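Local coordinates for protein N2152 (Neocallimastix frontalis, PDB 5U22) that probably hydrolyses rare arabinosyl linkages with broad substrate specificity, as a family 39 glycoside hydrolase of a rumen anaerobic fungus, at residues 65-71 / 97-103; 304-308 / 373-377; 335-341 / 361-365. All coordinates share one frame; numbering follows the deposited sequence.

Contact 1: 65-71 / 97-103; sequences NVMRAPA and ARVTIEL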
loop_
_atom_site.group_PDB
_atom_site.type_symbol
_atom_site.label_atom_id
_atom_site.label_comp_id
_atom_site.label_asym_id
_atom_site.label_seq_id
_atom_site.Cartn_x
_atom_site.Cartn_y
_atom_site.Cartn_z
ATOM N N ASN A 65 4.221 -6.550 -3.082
ATOM C CA ASN A 65 2.961 -7.246 -2.859
ATOM C C ASN A 65 2.073 -7.091 -4.089
ATOM O O ASN A 65 2.029 -7.982 -4.943
ATOM C CB ASN A 65 2.271 -6.718 -1.595
ATOM C CG ASN A 65 1.001 -7.455 -1.268
ATOM O OD1 ASN A 65 0.873 -8.657 -1.521
ATOM N ND2 ASN A 65 0.039 -6.738 -0.702
ATOM N N VAL A 66 1.388 -5.956 -4.219
ATOM C CA VAL A 66 0.462 -5.738 -5.327
ATOM C C VAL A 66 0.731 -4.368 -5.927
ATOM O O VAL A 66 0.683 -3.357 -5.212
ATOM C CB VAL A 66 -1.010 -5.835 -4.893
ATOM C CG1 VAL A 66 -1.903 -5.699 -6.109
ATOM C CG2 VAL A 66 -1.284 -7.145 -4.180
ATOM N N MET A 67 0.996 -4.332 -7.240
ATOM C CA MET A 67 1.074 -3.076 -7.973
ATOM C C MET A 67 -0.285 -2.741 -8.580
ATOM O O MET A 67 -1.227 -3.535 -8.526
ATOM C CB MET A 67 2.134 -3.153 -9.076
ATOM C CG MET A 67 3.510 -3.544 -8.590
ATOM S SD MET A 67 4.287 -2.353 -7.463
ATOM C CE MET A 67 4.819 -1.045 -8.568
ATOM N N ARG A 68 -0.381 -1.562 -9.201
ATOM C CA ARG A 68 -1.571 -1.164 -9.947
ATOM C C ARG A 68 -1.146 -0.578 -11.282
ATOM O O ARG A 68 -0.169 0.174 -11.360
ATOM C CB ARG A 68 -2.404 -0.147 -9.154
ATOM C CG ARG A 68 -3.781 0.226 -9.740
ATOM C CD ARG A 68 -4.574 0.821 -8.579
ATOM N NE ARG A 68 -5.907 1.363 -8.842
ATOM C CZ ARG A 68 -6.188 2.669 -8.882
ATOM N NH1 ARG A 68 -5.222 3.576 -8.769
ATOM N NH2 ARG A 68 -7.441 3.068 -9.055
ATOM N N ALA A 69 -1.865 -0.945 -12.337
ATOM C CA ALA A 69 -1.477 -0.541 -13.680
ATOM C C ALA A 69 -2.727 -0.401 -14.530
ATOM O O ALA A 69 -3.744 -1.046 -14.244
ATOM C CB ALA A 69 -0.507 -1.556 -14.315
ATOM N N PRO A 70 -2.681 0.425 -15.576
ATOM C CA PRO A 70 -3.842 0.584 -16.458
ATOM C C PRO A 70 -4.072 -0.644 -17.320
ATOM O O PRO A 70 -3.130 -1.288 -17.783
ATOM C CB PRO A 70 -3.451 1.783 -17.330
ATOM C CG PRO A 70 -1.918 1.716 -17.365
ATOM C CD PRO A 70 -1.567 1.319 -15.950
ATOM N N ALA A 71 -5.353 -0.941 -17.582
ATOM C CA ALA A 71 -5.671 -2.081 -18.439
ATOM C C ALA A 71 -5.124 -1.893 -19.853
ATOM O O ALA A 71 -4.756 -2.875 -20.511
ATOM C CB ALA A 71 -7.188 -2.315 -18.475
ATOM N N ALA A 97 4.286 -11.590 -6.264
ATOM C CA ALA A 97 3.688 -10.287 -6.563
ATOM C C ALA A 97 2.498 -10.405 -7.515
ATOM O O ALA A 97 2.420 -11.331 -8.331
ATOM C CB ALA A 97 4.745 -9.361 -7.166
ATOM N N ARG A 98 1.569 -9.447 -7.410
ATOM C CA ARG A 98 0.408 -9.350 -8.293
ATOM C C ARG A 98 0.222 -7.910 -8.734
ATOM O O ARG A 98 0.881 -6.996 -8.239
ATOM C CB ARG A 98 -0.895 -9.828 -7.622
ATOM C CG ARG A 98 -1.062 -11.332 -7.604
ATOM C CD ARG A 98 -0.660 -11.887 -6.275
ATOM N NE ARG A 98 -1.560 -11.474 -5.206
ATOM C CZ ARG A 98 -1.164 -10.883 -4.082
ATOM N NH1 ARG A 98 0.131 -10.625 -3.878
ATOM N NH2 ARG A 98 -2.058 -10.565 -3.153
ATOM N N VAL A 99 -0.693 -7.695 -9.673
ATOM C CA VAL A 99 -0.932 -6.344 -10.170
ATOM C C VAL A 99 -2.422 -6.144 -10.428
ATOM O O VAL A 99 -3.089 -7.007 -11.014
ATOM C CB VAL A 99 -0.092 -6.037 -11.427
ATOM C CG1 VAL A 99 -0.357 -7.054 -12.553
ATOM C CG2 VAL A 99 -0.347 -4.616 -11.884
ATOM N N THR A 100 -2.938 -5.008 -9.970
ATOM C CA THR A 100 -4.338 -4.638 -10.141
ATOM C C THR A 100 -4.564 -4.117 -11.557
ATOM O O THR A 100 -3.789 -3.292 -12.051
ATOM C CB THR A 100 -4.706 -3.551 -9.129
ATOM O OG1 THR A 100 -4.499 -4.033 -7.793
ATOM C CG2 THR A 100 -6.155 -3.094 -9.300
ATOM N N ILE A 101 -5.639 -4.578 -12.199
ATOM C CA ILE A 101 -6.043 -4.084 -13.517
ATOM C C ILE A 101 -6.993 -2.901 -13.350
ATOM O O ILE A 101 -8.157 -3.081 -12.986
ATOM C CB ILE A 101 -6.718 -5.185 -14.336
ATOM C CG1 ILE A 101 -5.748 -6.343 -14.552
ATOM C CG2 ILE A 101 -7.214 -4.613 -15.664
ATOM C CD1 ILE A 101 -6.410 -7.637 -14.992
ATOM N N GLU A 102 -6.533 -1.700 -13.694
ATOM C CA GLU A 102 -7.372 -0.493 -13.606
ATOM C C GLU A 102 -8.073 -0.289 -14.947
ATOM O O GLU A 102 -7.532 0.316 -15.874
ATOM C CB GLU A 102 -6.529 0.719 -13.228
ATOM C CG GLU A 102 -7.359 1.986 -12.914
ATOM C CD GLU A 102 -6.513 3.261 -12.903
ATOM O OE1 GLU A 102 -5.382 3.229 -13.432
ATOM O OE2 GLU A 102 -6.982 4.290 -12.372
ATOM N N LEU A 103 -9.300 -0.800 -15.059
ATOM C CA LEU A 103 -10.001 -0.748 -16.340
ATOM C C LEU A 103 -10.315 0.681 -16.770
ATOM O O LEU A 103 -10.397 0.949 -17.974
ATOM C CB LEU A 103 -11.298 -1.563 -16.262
ATOM C CG LEU A 103 -11.152 -3.075 -16.080
ATOM C CD1 LEU A 103 -12.495 -3.719 -15.718
ATOM C CD2 LEU A 103 -10.610 -3.689 -17.355
#

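Contact 2: 304-308 / 373-377; sequences YFYKW and VEKID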
loop_
_atom_site.group_PDB
_atom_site.type_symbol
_atom_site.label_atom_id
_atom_site.label_comp_id
_atom_site.label_asym_id
_atom_site.label_seq_id
_atom_site.Cartn_x
_atom_site.Cartn_y
_atom_site.Cartn_z
ATOM N N TYR A 304 14.969 2.659 0.381
ATOM C CA TYR A 304 15.622 1.965 1.482
ATOM C C TYR A 304 14.649 1.668 2.620
ATOM O O TYR A 304 14.739 0.605 3.250
ATOM C CB TYR A 304 16.813 2.783 1.968
ATOM C CG TYR A 304 17.949 2.789 0.970
ATOM C CD1 TYR A 304 18.100 3.833 0.061
ATOM C CD2 TYR A 304 18.862 1.737 0.930
ATOM C CE1 TYR A 304 19.148 3.830 -0.866
ATOM C CE2 TYR A 304 19.912 1.732 0.009
ATOM C CZ TYR A 304 20.046 2.783 -0.874
ATOM O OH TYR A 304 21.086 2.757 -1.782
ATOM N N PHE A 305 13.704 2.581 2.894
ATOM C CA PHE A 305 12.707 2.295 3.922
ATOM C C PHE A 305 11.824 1.120 3.511
ATOM O O PHE A 305 11.583 0.208 4.313
ATOM C CB PHE A 305 11.852 3.536 4.244
ATOM C CG PHE A 305 11.049 3.393 5.517
ATOM C CD1 PHE A 305 11.668 3.491 6.759
ATOM C CD2 PHE A 305 9.685 3.137 5.476
ATOM C CE1 PHE A 305 10.944 3.340 7.930
ATOM C CE2 PHE A 305 8.949 2.993 6.646
ATOM C CZ PHE A 305 9.583 3.084 7.874
ATOM N N TYR A 306 11.367 1.099 2.253
ATOM C CA TYR A 306 10.539 -0.012 1.805
ATOM C C TYR A 306 11.338 -1.306 1.678
ATOM O O TYR A 306 10.757 -2.390 1.764
ATOM C CB TYR A 306 9.839 0.363 0.492
ATOM C CG TYR A 306 8.574 1.167 0.749
ATOM C CD1 TYR A 306 8.633 2.516 1.093
ATOM C CD2 TYR A 306 7.327 0.562 0.684
ATOM C CE1 TYR A 306 7.467 3.239 1.344
ATOM C CE2 TYR A 306 6.165 1.273 0.925
ATOM C CZ TYR A 306 6.237 2.604 1.257
ATOM O OH TYR A 306 5.059 3.284 1.481
ATOM N N LYS A 307 12.658 -1.218 1.496
ATOM C CA LYS A 307 13.478 -2.426 1.521
ATOM C C LYS A 307 13.486 -3.043 2.916
ATOM O O LYS A 307 13.341 -4.266 3.066
ATOM C CB LYS A 307 14.896 -2.094 1.048
ATOM C CG LYS A 307 15.913 -3.231 1.229
ATOM C CD LYS A 307 15.726 -4.336 0.213
ATOM C CE LYS A 307 16.810 -5.423 0.369
ATOM N NZ LYS A 307 16.319 -6.742 -0.082
ATOM N N TRP A 308 13.659 -2.211 3.950
ATOM C CA TRP A 308 13.533 -2.691 5.326
ATOM C C TRP A 308 12.203 -3.396 5.522
ATOM O O TRP A 308 12.128 -4.485 6.105
ATOM C CB TRP A 308 13.614 -1.520 6.297
ATOM C CG TRP A 308 14.946 -0.924 6.515
ATOM C CD1 TRP A 308 16.151 -1.417 6.129
ATOM C CD2 TRP A 308 15.205 0.305 7.190
ATOM N NE1 TRP A 308 17.159 -0.569 6.535
ATOM C CE2 TRP A 308 16.599 0.499 7.188
ATOM C CE3 TRP A 308 14.388 1.268 7.799
ATOM C CZ2 TRP A 308 17.201 1.614 7.778
ATOM C CZ3 TRP A 308 14.985 2.372 8.383
ATOM C CH2 TRP A 308 16.377 2.537 8.368
ATOM N N VAL A 373 20.415 0.319 15.616
ATOM C CA VAL A 373 19.451 1.383 15.353
ATOM C C VAL A 373 19.946 2.159 14.139
ATOM O O VAL A 373 21.078 2.657 14.134
ATOM C CB VAL A 373 19.285 2.294 16.582
ATOM C CG1 VAL A 373 18.250 3.370 16.315
ATOM C CG2 VAL A 373 18.891 1.460 17.798
ATOM N N GLU A 374 19.111 2.255 13.106
ATOM C CA GLU A 374 19.492 2.917 11.864
ATOM C C GLU A 374 18.466 3.977 11.479
ATOM O O GLU A 374 17.310 3.943 11.911
ATOM C CB GLU A 374 19.610 1.932 10.698
ATOM C CG GLU A 374 20.455 0.733 10.965
ATOM C CD GLU A 374 20.378 -0.254 9.820
ATOM O OE1 GLU A 374 20.918 0.064 8.746
ATOM O OE2 GLU A 374 19.753 -1.321 9.986
ATOM N N LYS A 375 18.896 4.902 10.619
ATOM C CA LYS A 375 17.995 5.889 10.040
ATOM C C LYS A 375 18.255 6.022 8.548
ATOM O O LYS A 375 19.365 5.780 8.065
ATOM C CB LYS A 375 18.137 7.264 10.703
ATOM C CG LYS A 375 19.494 7.930 10.499
ATOM C CD LYS A 375 19.504 9.308 11.143
ATOM C CE LYS A 375 20.912 9.909 11.197
ATOM N NZ LYS A 375 21.473 10.132 9.843
ATOM N N ILE A 376 17.215 6.413 7.822
ATOM C CA ILE A 376 17.340 6.771 6.418
ATOM C C ILE A 376 16.826 8.197 6.302
ATOM O O ILE A 376 15.660 8.472 6.607
ATOM C CB ILE A 376 16.587 5.804 5.492
ATOM C CG1 ILE A 376 16.748 6.239 4.035
ATOM C CG2 ILE A 376 15.093 5.646 5.882
ATOM C CD1 ILE A 376 18.151 5.999 3.519
ATOM N N ASP A 377 17.709 9.118 5.931
ATOM C CA ASP A 377 17.320 10.518 5.896
ATOM C C ASP A 377 16.728 10.873 4.537
ATOM O O ASP A 377 17.009 10.237 3.519
ATOM C CB ASP A 377 18.510 11.432 6.205
ATOM C CG ASP A 377 18.974 11.317 7.644
ATOM O OD1 ASP A 377 18.148 10.960 8.511
ATOM O OD2 ASP A 377 20.165 11.582 7.904
#

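Contact 3: 335-341 / 361-365; sequences VDASAQY and LPSFL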
loop_
_atom_site.group_PDB
_atom_site.type_symbol
_atom_site.label_atom_id
_atom_site.label_comp_id
_atom_site.label_asym_id
_atom_site.label_seq_id
_atom_site.Cartn_x
_atom_site.Cartn_y
_atom_site.Cartn_z
ATOM N N VAL A 335 8.420 -10.207 14.143
ATOM C CA VAL A 335 9.215 -11.136 14.939
ATOM C C VAL A 335 9.344 -12.425 14.150
ATOM O O VAL A 335 8.341 -12.951 13.660
ATOM C CB VAL A 335 8.587 -11.426 16.314
ATOM C CG1 VAL A 335 9.437 -12.458 17.062
ATOM C CG2 VAL A 335 8.432 -10.158 17.126
ATOM N N ASP A 336 10.570 -12.940 14.044
ATOM C CA ASP A 336 10.851 -14.166 13.300
ATOM C C ASP A 336 11.661 -15.100 14.194
ATOM O O ASP A 336 12.840 -14.842 14.450
ATOM C CB ASP A 336 11.613 -13.846 12.015
ATOM C CG ASP A 336 11.809 -15.065 11.119
ATOM O OD1 ASP A 336 11.905 -16.202 11.622
ATOM O OD2 ASP A 336 11.883 -14.877 9.889
ATOM N N ALA A 337 11.040 -16.196 14.645
ATOM C CA ALA A 337 11.727 -17.135 15.527
ATOM C C ALA A 337 12.722 -18.037 14.806
ATOM O O ALA A 337 13.580 -18.631 15.468
ATOM C CB ALA A 337 10.712 -18.012 16.269
ATOM N N SER A 338 12.630 -18.167 13.479
ATOM C CA SER A 338 13.592 -18.986 12.755
ATOM C C SER A 338 14.836 -18.194 12.379
ATOM O O SER A 338 15.953 -18.701 12.509
ATOM C CB SER A 338 12.962 -19.597 11.501
ATOM O OG SER A 338 12.361 -20.841 11.800
ATOM N N ALA A 339 14.665 -16.962 11.902
ATOM C CA ALA A 339 15.813 -16.106 11.633
ATOM C C ALA A 339 16.357 -15.487 12.913
ATOM O O ALA A 339 17.492 -14.985 12.919
ATOM C CB ALA A 339 15.422 -15.009 10.632
ATOM N N GLN A 340 15.562 -15.525 13.986
ATOM C CA GLN A 340 15.929 -15.048 15.320
ATOM C C GLN A 340 16.234 -13.548 15.324
ATOM O O GLN A 340 17.312 -13.104 15.720
ATOM C CB GLN A 340 17.083 -15.875 15.894
ATOM C CG GLN A 340 16.653 -17.339 16.103
ATOM C CD GLN A 340 17.619 -18.148 16.944
ATOM O OE1 GLN A 340 17.222 -18.785 17.929
ATOM N NE2 GLN A 340 18.884 -18.145 16.554
ATOM N N TYR A 341 15.234 -12.762 14.916
ATOM C CA TYR A 341 15.346 -11.314 15.021
ATOM C C TYR A 341 13.976 -10.697 15.246
ATOM O O TYR A 341 12.939 -11.324 15.014
ATOM C CB TYR A 341 16.015 -10.694 13.784
ATOM C CG TYR A 341 15.142 -10.612 12.541
ATOM C CD1 TYR A 341 15.089 -11.661 11.641
ATOM C CD2 TYR A 341 14.401 -9.464 12.257
ATOM C CE1 TYR A 341 14.309 -11.587 10.501
ATOM C CE2 TYR A 341 13.601 -9.383 11.118
ATOM C CZ TYR A 341 13.563 -10.448 10.243
ATOM O OH TYR A 341 12.774 -10.371 9.106
ATOM N N LEU A 361 9.641 -9.617 24.937
ATOM C CA LEU A 361 10.702 -9.924 23.987
ATOM C C LEU A 361 10.846 -11.433 23.820
ATOM O O LEU A 361 10.642 -12.193 24.776
ATOM C CB LEU A 361 12.031 -9.312 24.443
ATOM C CG LEU A 361 12.241 -7.841 24.090
ATOM C CD1 LEU A 361 13.450 -7.284 24.819
ATOM C CD2 LEU A 361 12.400 -7.644 22.580
ATOM N N PRO A 362 11.171 -11.897 22.618
ATOM C CA PRO A 362 11.340 -13.336 22.401
ATOM C C PRO A 362 12.353 -13.944 23.358
ATOM O O PRO A 362 13.423 -13.386 23.612
ATOM C CB PRO A 362 11.828 -13.414 20.957
ATOM C CG PRO A 362 11.259 -12.200 20.310
ATOM C CD PRO A 362 11.332 -11.127 21.370
ATOM N N SER A 363 12.000 -15.116 23.875
ATOM C CA SER A 363 12.908 -15.844 24.738
ATOM C C SER A 363 14.154 -16.285 23.997
ATOM O O SER A 363 15.178 -16.546 24.644
ATOM C CB SER A 363 12.191 -17.042 25.348
ATOM O OG SER A 363 11.738 -17.913 24.333
ATOM N N PHE A 364 14.114 -16.349 22.653
ATOM C CA PHE A 364 15.330 -16.737 21.944
ATOM C C PHE A 364 16.444 -15.711 22.120
ATOM O O PHE A 364 17.609 -16.041 21.886
ATOM C CB PHE A 364 15.059 -17.032 20.446
ATOM C CG PHE A 364 14.607 -15.851 19.609
ATOM C CD1 PHE A 364 15.468 -14.795 19.301
ATOM C CD2 PHE A 364 13.344 -15.859 19.031
ATOM C CE1 PHE A 364 15.040 -13.735 18.506
ATOM C CE2 PHE A 364 12.913 -14.811 18.226
ATOM C CZ PHE A 364 13.753 -13.748 17.970
ATOM N N LEU A 365 16.119 -14.492 22.549
ATOM C CA LEU A 365 17.149 -13.502 22.830
ATOM C C LEU A 365 17.844 -13.739 24.165
ATOM O O LEU A 365 18.881 -13.120 24.417
ATOM C CB LEU A 365 16.548 -12.094 22.809
ATOM C CG LEU A 365 15.956 -11.621 21.477
ATOM C CD1 LEU A 365 15.190 -10.304 21.636
ATOM C CD2 LEU A 365 17.044 -11.464 20.431
#

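Contact 1: 65-71 / 97-103
Arg68 and Glu102 meet on one face of a pair of parallel strands, the carboxylate lying over the guanidinium rather than against its edge. Their planes are 35° apart, and OE2 of Glu102 sits 3.6 Å from NH2 of Arg68, above the flat of the guanidinium, where no N-H points at it, so this salt bridge works through charge alone. The N-H groups of Arg68 serve Glu143, Glu246 and Asn146 instead. With CG anti to the backbone N (chi1 -172°) and the chain extended to NE, Arg68 runs past Thr100, whose CB touches its CG at 3.9 Å. At the other end of the strands Arg98 bends back over its neighbours: NH1 donates to OD1 of Asn65 at 3.2 Å, with the oxygen in the guanidinium plane but the donor above the amide carbonyl plane, while CG2 of Val66 covers one face, 3.7 Å from NH2. NH1 also bonds to Gly96 O. The reverse face of the sheet is apolar, Val99 CG2 lying 3.9 Å from Ala69 CB. Backbone bonds fix the register, among them Thr100 N to Met67 O at 2.7 Å and Met67 N to Arg98 O at 2.8 Å. With helix 84-91 between them, the strands form a beta-alpha-beta unit of the TIM barrel, and the side chain of Arg68 is about 5 Å from a bound Bis-Tris buffer molecule.

Contact 2: 304-308 / 373-377
Ile376 fills the tight part of this contact, its branches dividing three aromatic residues between them. Ile376 CD1 reaches Tyr304 CB at 3.8 Å, the two side chains crossing at about a right angle, while Ile376 CG2 sits 4.1 Å from Phe305 CD1 and equally far from Trp308 CZ3. The split follows from the first torsion: CG1 stands anti to the backbone N (chi1 180°) and heads for Tyr304, which leaves CG2 facing the other two rings. Farther along the strand the indole of Trp308 leans on Glu374, with Trp308 CZ2 3.8 Å from Glu374 CB, and Trp308 CH2 comes to 4.0 Å from Lys375 C. Helix 301-310 is thus laid against strand 368-376 of the beta-sandwich, and the contact joins the two domains. Phe305 also packs on Ala262 and Ile265 of helix 258-270. Arg417 makes a cation-pi contact with Trp308 and a salt bridge with Glu374 OE2, tying the indole to the sheet. Were Trp308 replaced by an alanine, a gap would probably open beside Ile376 CG2 and Glu374 CB, and Arg417 would lose its aromatic partner. Two partly exposed margins are looser. At one, the base of the Tyr304 ring touches Ile376 and its hydroxyl end leads away; at the other, Lys375 points off the helix, its NZ forming a salt bridge with nearby Asp377 OD2 (2.8 Å) and also bonding to Asn389.

Contact 3: 335-341 / 361-365
A beta hairpin joins strands 330-336 and 341-347, and its turn closes over Phe364 from the loop that follows strand 353-359, while Val335 on the strand before the turn meets Pro362. Phe364 carries most of the contact. Its ring is clasped between two neighbours on opposite faces, Pro362 CB of its own loop on one and Gln340 CA on the other. The latter is a CH-pi contact, CA standing 3.9 Å from the ring centroid and 25° off the normal. The touch extends along the backbone, with Gln340 C at 3.4 Å from Phe364 CE1 and Tyr341 N at 3.5 Å from Phe364 CZ, while Phe364 CE2 approaches Ala337 CA at 3.8 Å. The Gln340 and Phe364 side chains run antiparallel, so that Gln340 OE1 ends up 3.8 Å from Phe364 CB, with amide and ring planes 38° apart. What brings the ring here is the first torsion of Phe364, which sets CG between the backbone N and the carbonyl carbon (chi1 65°), and the short 3-10 turn of residues 363-365. Beside the aromatic contact, Val335 CG1 packs on Pro362 CG at 3.7 Å and lies near the plane of the Phe364 ring, at its edge.

The turn that meets the ring is stiffened from within. OD1 of Asp336 accepts two backbone N-H groups, from Ser338 at 2.8 Å and from Ala339 at 2.9 Å, the first nearly along its C-O axis and the second from above the carboxylate plane. Its other oxygen, OD2, is held by Thr313, which also bonds to Tyr341 OH. Gln340 takes up a left-handed backbone conformation, and it and Tyr341 both face Asp336. This combination is an Asx turn leading into a G1 beta bulge, a recognised way of closing a hairpin, here at the margin of the beta-sandwich.

Overall arrangement
The contacts run from the barrel out to the far part of the sandwich. Contact 1 lies within the parallel barrel sheet, beside the bound Bis-Tris, which probably marks the active-site end of the barrel, where Arg68 pairs with Glu143 and Glu246. Contact 2 lies at the junction between barrel and sandwich, its centre 26 Å from that of contact 1, nearest atoms about 9 Å apart. Contact 3 lies farther out, its centre 34 Å from that of contact 1 and 21 Å from that of contact 2; its nearest atoms are about 15 Å from contact 1. Contacts 2 and 3 reach the same mixed sheet, nearest atoms about 7 Å apart, and along the chain contact 3 nests inside contact 2.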